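Side-chain contact in catechol 2,3-dioxygenase (Rhodococcus sp., PDB 2WL9), which probably opens the ring of catechol-type aromatics beside the two hydroxyl-bearing carbons, as an iron-dependent type I extradiol dioxygenase of aromatic hydrocarbon breakdown: residues F163-G168 against V188-N193. Residues are numbered along the deposited sequence; the frame is centred on the assembly and turned at random.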
ATOM      1  N   PHE C 163     -17.355   7.163 -38.100  1.00 22.79           N
ATOM      2  CA  PHE C 163     -17.203   8.565 -37.709  1.00 21.76           C
ATOM      3  C   PHE C 163     -16.614   8.684 -36.305  1.00 21.11           C
ATOM      4  O   PHE C 163     -15.596   9.345 -36.100  1.00 21.18           O
ATOM      5  CB  PHE C 163     -18.553   9.289 -37.798  1.00 21.61           C
ATOM      6  CG  PHE C 163     -18.544  10.683 -37.221  1.00 20.67           C
ATOM      7  CD1 PHE C 163     -17.993  11.741 -37.937  1.00 20.22           C
ATOM      8  CD2 PHE C 163     -19.104  10.937 -35.970  1.00 19.45           C
ATOM      9  CE1 PHE C 163     -17.987  13.030 -37.415  1.00 18.93           C
ATOM     10  CE2 PHE C 163     -19.102  12.227 -35.431  1.00 19.29           C
ATOM     11  CZ  PHE C 163     -18.543  13.278 -36.160  1.00 18.54           C
ATOM     12  N   TYR C 164     -17.251   8.036 -35.340  1.00 20.47           N
ATOM     13  CA  TYR C 164     -16.796   8.122 -33.960  1.00 19.97           C
ATOM     14  C   TYR C 164     -15.433   7.469 -33.716  1.00 19.71           C
ATOM     15  O   TYR C 164     -14.698   7.921 -32.848  1.00 19.81           O
ATOM     16  CB  TYR C 164     -17.875   7.650 -32.985  1.00 19.23           C
ATOM     17  CG  TYR C 164     -19.007   8.647 -32.895  1.00 19.57           C
ATOM     18  CD1 TYR C 164     -18.823   9.882 -32.266  1.00 19.24           C
ATOM     19  CD2 TYR C 164     -20.249   8.371 -33.459  1.00 18.97           C
ATOM     20  CE1 TYR C 164     -19.849  10.812 -32.197  1.00 20.14           C
ATOM     21  CE2 TYR C 164     -21.288   9.294 -33.398  1.00 19.95           C
ATOM     22  CZ  TYR C 164     -21.080  10.509 -32.765  1.00 20.23           C
ATOM     23  OH  TYR C 164     -22.099  11.422 -32.688  1.00 20.69           O
ATOM     24  N   ARG C 165     -15.080   6.453 -34.504  1.00 19.96           N
ATOM     25  CA  ARG C 165     -13.730   5.885 -34.426  1.00 19.89           C
ATOM     26  C   ARG C 165     -12.685   6.913 -34.840  1.00 19.98           C
ATOM     27  O   ARG C 165     -11.624   6.998 -34.227  1.00 19.92           O
ATOM     28  CB  ARG C 165     -13.598   4.604 -35.250  1.00 19.83           C
ATOM     29  CG  ARG C 165     -14.302   3.429 -34.612  1.00 19.95           C
ATOM     30  CD  ARG C 165     -13.844   2.084 -35.142  1.00 20.62           C
ATOM     31  NE  ARG C 165     -14.621   1.014 -34.515  1.00 20.05           N
ATOM     32  CZ  ARG C 165     -15.343   0.113 -35.171  1.00 22.19           C
ATOM     33  NH1 ARG C 165     -15.382   0.114 -36.498  1.00 22.33           N
ATOM     34  NH2 ARG C 165     -16.028  -0.805 -34.495  1.00 22.35           N
ATOM     35  N   LEU C 166     -13.005   7.709 -35.859  1.00 20.35           N
ATOM     36  CA  LEU C 166     -12.123   8.783 -36.319  1.00 20.61           C
ATOM     37  C   LEU C 166     -11.903   9.805 -35.200  1.00 20.45           C
ATOM     38  O   LEU C 166     -10.787  10.304 -35.017  1.00 20.20           O
ATOM     39  CB  LEU C 166     -12.706   9.463 -37.568  1.00 21.18           C
ATOM     40  CG  LEU C 166     -11.940  10.555 -38.335  1.00 22.22           C
ATOM     41  CD1 LEU C 166     -12.596  10.770 -39.681  1.00 23.64           C
ATOM     42  CD2 LEU C 166     -11.883  11.883 -37.602  1.00 23.41           C
ATOM     43  N   LEU C 167     -12.972  10.110 -34.462  1.00 19.89           N
ATOM     44  CA  LEU C 167     -12.895  11.017 -33.311  1.00 19.97           C
ATOM     45  C   LEU C 167     -12.007  10.474 -32.193  1.00 19.73           C
ATOM     46  O   LEU C 167     -11.527  11.235 -31.359  1.00 19.82           O
ATOM     47  CB  LEU C 167     -14.298  11.357 -32.779  1.00 19.70           C
ATOM     48  CG  LEU C 167     -14.844  12.744 -33.154  1.00 20.02           C
ATOM     49  CD1 LEU C 167     -14.920  12.932 -34.654  1.00 19.24           C
ATOM     50  CD2 LEU C 167     -16.213  13.006 -32.513  1.00 19.11           C
ATOM     51  N   GLY C 168     -11.778   9.162 -32.200  1.00 20.08           N
ATOM     52  CA  GLY C 168     -10.949   8.523 -31.193  1.00 19.96           C
ATOM     53  C   GLY C 168     -11.692   7.649 -30.196  1.00 20.32           C
ATOM     54  O   GLY C 168     -11.070   7.046 -29.316  1.00 19.87           O
ATOM     55  N   VAL C 188     -24.523  -0.438 -30.545  1.00 18.89           N
ATOM     56  CA  VAL C 188     -23.090  -0.202 -30.456  1.00 18.70           C
ATOM     57  C   VAL C 188     -22.819   0.727 -29.287  1.00 18.96           C
ATOM     58  O   VAL C 188     -23.556   1.681 -29.074  1.00 18.34           O
ATOM     59  CB  VAL C 188     -22.540   0.406 -31.782  1.00 19.16           C
ATOM     60  CG1 VAL C 188     -21.069   0.816 -31.655  1.00 18.13           C
ATOM     61  CG2 VAL C 188     -22.712  -0.590 -32.918  1.00 19.56           C
ATOM     62  N   PHE C 189     -21.775   0.419 -28.524  1.00 19.39           N
ATOM     63  CA  PHE C 189     -21.374   1.227 -27.374  1.00 19.67           C
ATOM     64  C   PHE C 189     -19.917   1.611 -27.532  1.00 19.83           C
ATOM     65  O   PHE C 189     -19.087   0.789 -27.933  1.00 19.80           O
ATOM     66  CB  PHE C 189     -21.555   0.438 -26.075  1.00 20.10           C
ATOM     67  CG  PHE C 189     -22.986   0.107 -25.754  1.00 19.99           C
ATOM     68  CD1 PHE C 189     -23.646   0.772 -24.730  1.00 21.08           C
ATOM     69  CD2 PHE C 189     -23.668  -0.882 -26.458  1.00 22.18           C
ATOM     70  CE1 PHE C 189     -24.972   0.475 -24.424  1.00 21.35           C
ATOM     71  CE2 PHE C 189     -24.990  -1.186 -26.159  1.00 21.16           C
ATOM     72  CZ  PHE C 189     -25.642  -0.505 -25.138  1.00 22.11           C
ATOM     73  N   MET C 190     -19.605   2.861 -27.201  1.00 19.65           N
ATOM     74  CA  MET C 190     -18.267   3.384 -27.411  1.00 19.63           C
ATOM     75  C   MET C 190     -17.764   4.198 -26.226  1.00 19.46           C
ATOM     76  O   MET C 190     -18.534   4.877 -25.552  1.00 19.02           O
ATOM     77  CB  MET C 190     -18.210   4.202 -28.703  1.00 19.64           C
ATOM     78  CG  MET C 190     -18.767   3.450 -29.903  1.00 19.75           C
ATOM     79  SD  MET C 190     -18.480   4.270 -31.456  1.00 20.11           S
ATOM     80  CE  MET C 190     -16.754   3.868 -31.752  1.00 20.88           C
ATOM     81  N   HIS C 191     -16.455   4.114 -26.000  1.00 19.74           N
ATOM     82  CA  HIS C 191     -15.791   4.742 -24.859  1.00 19.70           C
ATOM     83  C   HIS C 191     -14.525   5.491 -25.304  1.00 19.69           C
ATOM     84  O   HIS C 191     -13.948   5.189 -26.351  1.00 19.39           O
ATOM     85  CB  HIS C 191     -15.432   3.672 -23.821  1.00 19.79           C
ATOM     86  CG  HIS C 191     -14.876   2.416 -24.423  1.00 20.14           C
ATOM     87  ND1 HIS C 191     -13.544   2.270 -24.741  1.00 20.55           N
ATOM     88  CD2 HIS C 191     -15.481   1.260 -24.788  1.00 20.10           C
ATOM     89  CE1 HIS C 191     -13.348   1.070 -25.263  1.00 20.79           C
ATOM     90  NE2 HIS C 191     -14.507   0.436 -25.298  1.00 20.97           N
ATOM     91  N   CYS C 192     -14.106   6.474 -24.514  1.00 19.73           N
ATOM     92  CA  CYS C 192     -12.883   7.228 -24.804  1.00 20.22           C
ATOM     93  C   CYS C 192     -12.099   7.526 -23.521  1.00 20.38           C
ATOM     94  O   CYS C 192     -11.156   8.319 -23.520  1.00 20.04           O
ATOM     95  CB  CYS C 192     -13.218   8.521 -25.554  1.00 20.03           C
ATOM     96  SG  CYS C 192     -14.343   9.625 -24.679  1.00 19.71           S
ATOM     97  N   ASN C 193     -12.512   6.877 -22.434  1.00 20.71           N
ATOM     98  CA  ASN C 193     -11.882   7.013 -21.118  1.00 20.97           C
ATOM     99  C   ASN C 193     -12.387   5.893 -20.211  1.00 21.41           C
ATOM    100  O   ASN C 193     -12.980   4.921 -20.696  1.00 21.13           O
ATOM    101  CB  ASN C 193     -12.174   8.390 -20.502  1.00 20.68           C
ATOM    102  CG  ASN C 193     -13.656   8.679 -20.385  1.00 20.68           C
ATOM    103  OD1 ASN C 193     -14.425   7.856 -19.883  1.00 21.22           O
ATOM    104  ND2 ASN C 193     -14.067   9.852 -20.851  1.00 20.02           N
TER
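M190 reaches from strand 184-191 to the last turn of helix 157-167 and ends between Y164 and R165, where all of the close side-chain contact is made. Its sulfur SD lies 3.8 Å from Y164 CB, so the thioether meets the base of the tyrosine and not its ring. The terminal methyl M190 CE rests against R165 CG at 3.8 Å, with R165 N a little farther at 4.1 Å. A bend at the end of the methionine (chi3 78°) turns CE toward R165 after a chain extended from CA to SD. F201 of strand 199-201 also touches M190, and L199 of the same strand packs on Y164. In the βαβββ module characteristic of the glyoxalase and extradiol dioxygenase fold, helix 157-167 covers one face of the curved sheet. M190 points to that helix, and the side chain of M190 is about 12 Å from the bound Fe (III) ion. The Y164 ring rises away from the strand, carries F163 CD2 3.5 Å above the centre of one face, and its OH is hydrogen-bonded to D110 OD2. Packing slackens on the R165 side. There the extended chain crosses M190 at about a right angle and only its CG comes close; the guanidinium runs on past the thioether, with NH2 hydrogen-bonded to G171 O. R165, partly exposed, also packs on P72 of a second subunit. At the helix end the backbones come closer, but side-chain contact is slight: C192 CB points toward segment 163-168 and stays 4.6 Å from G168 O. G168, with positive phi (109°), closes the helix in a Schellman motif, its N bonded to R165 O at 3.0 Å and weakly to Y164 O.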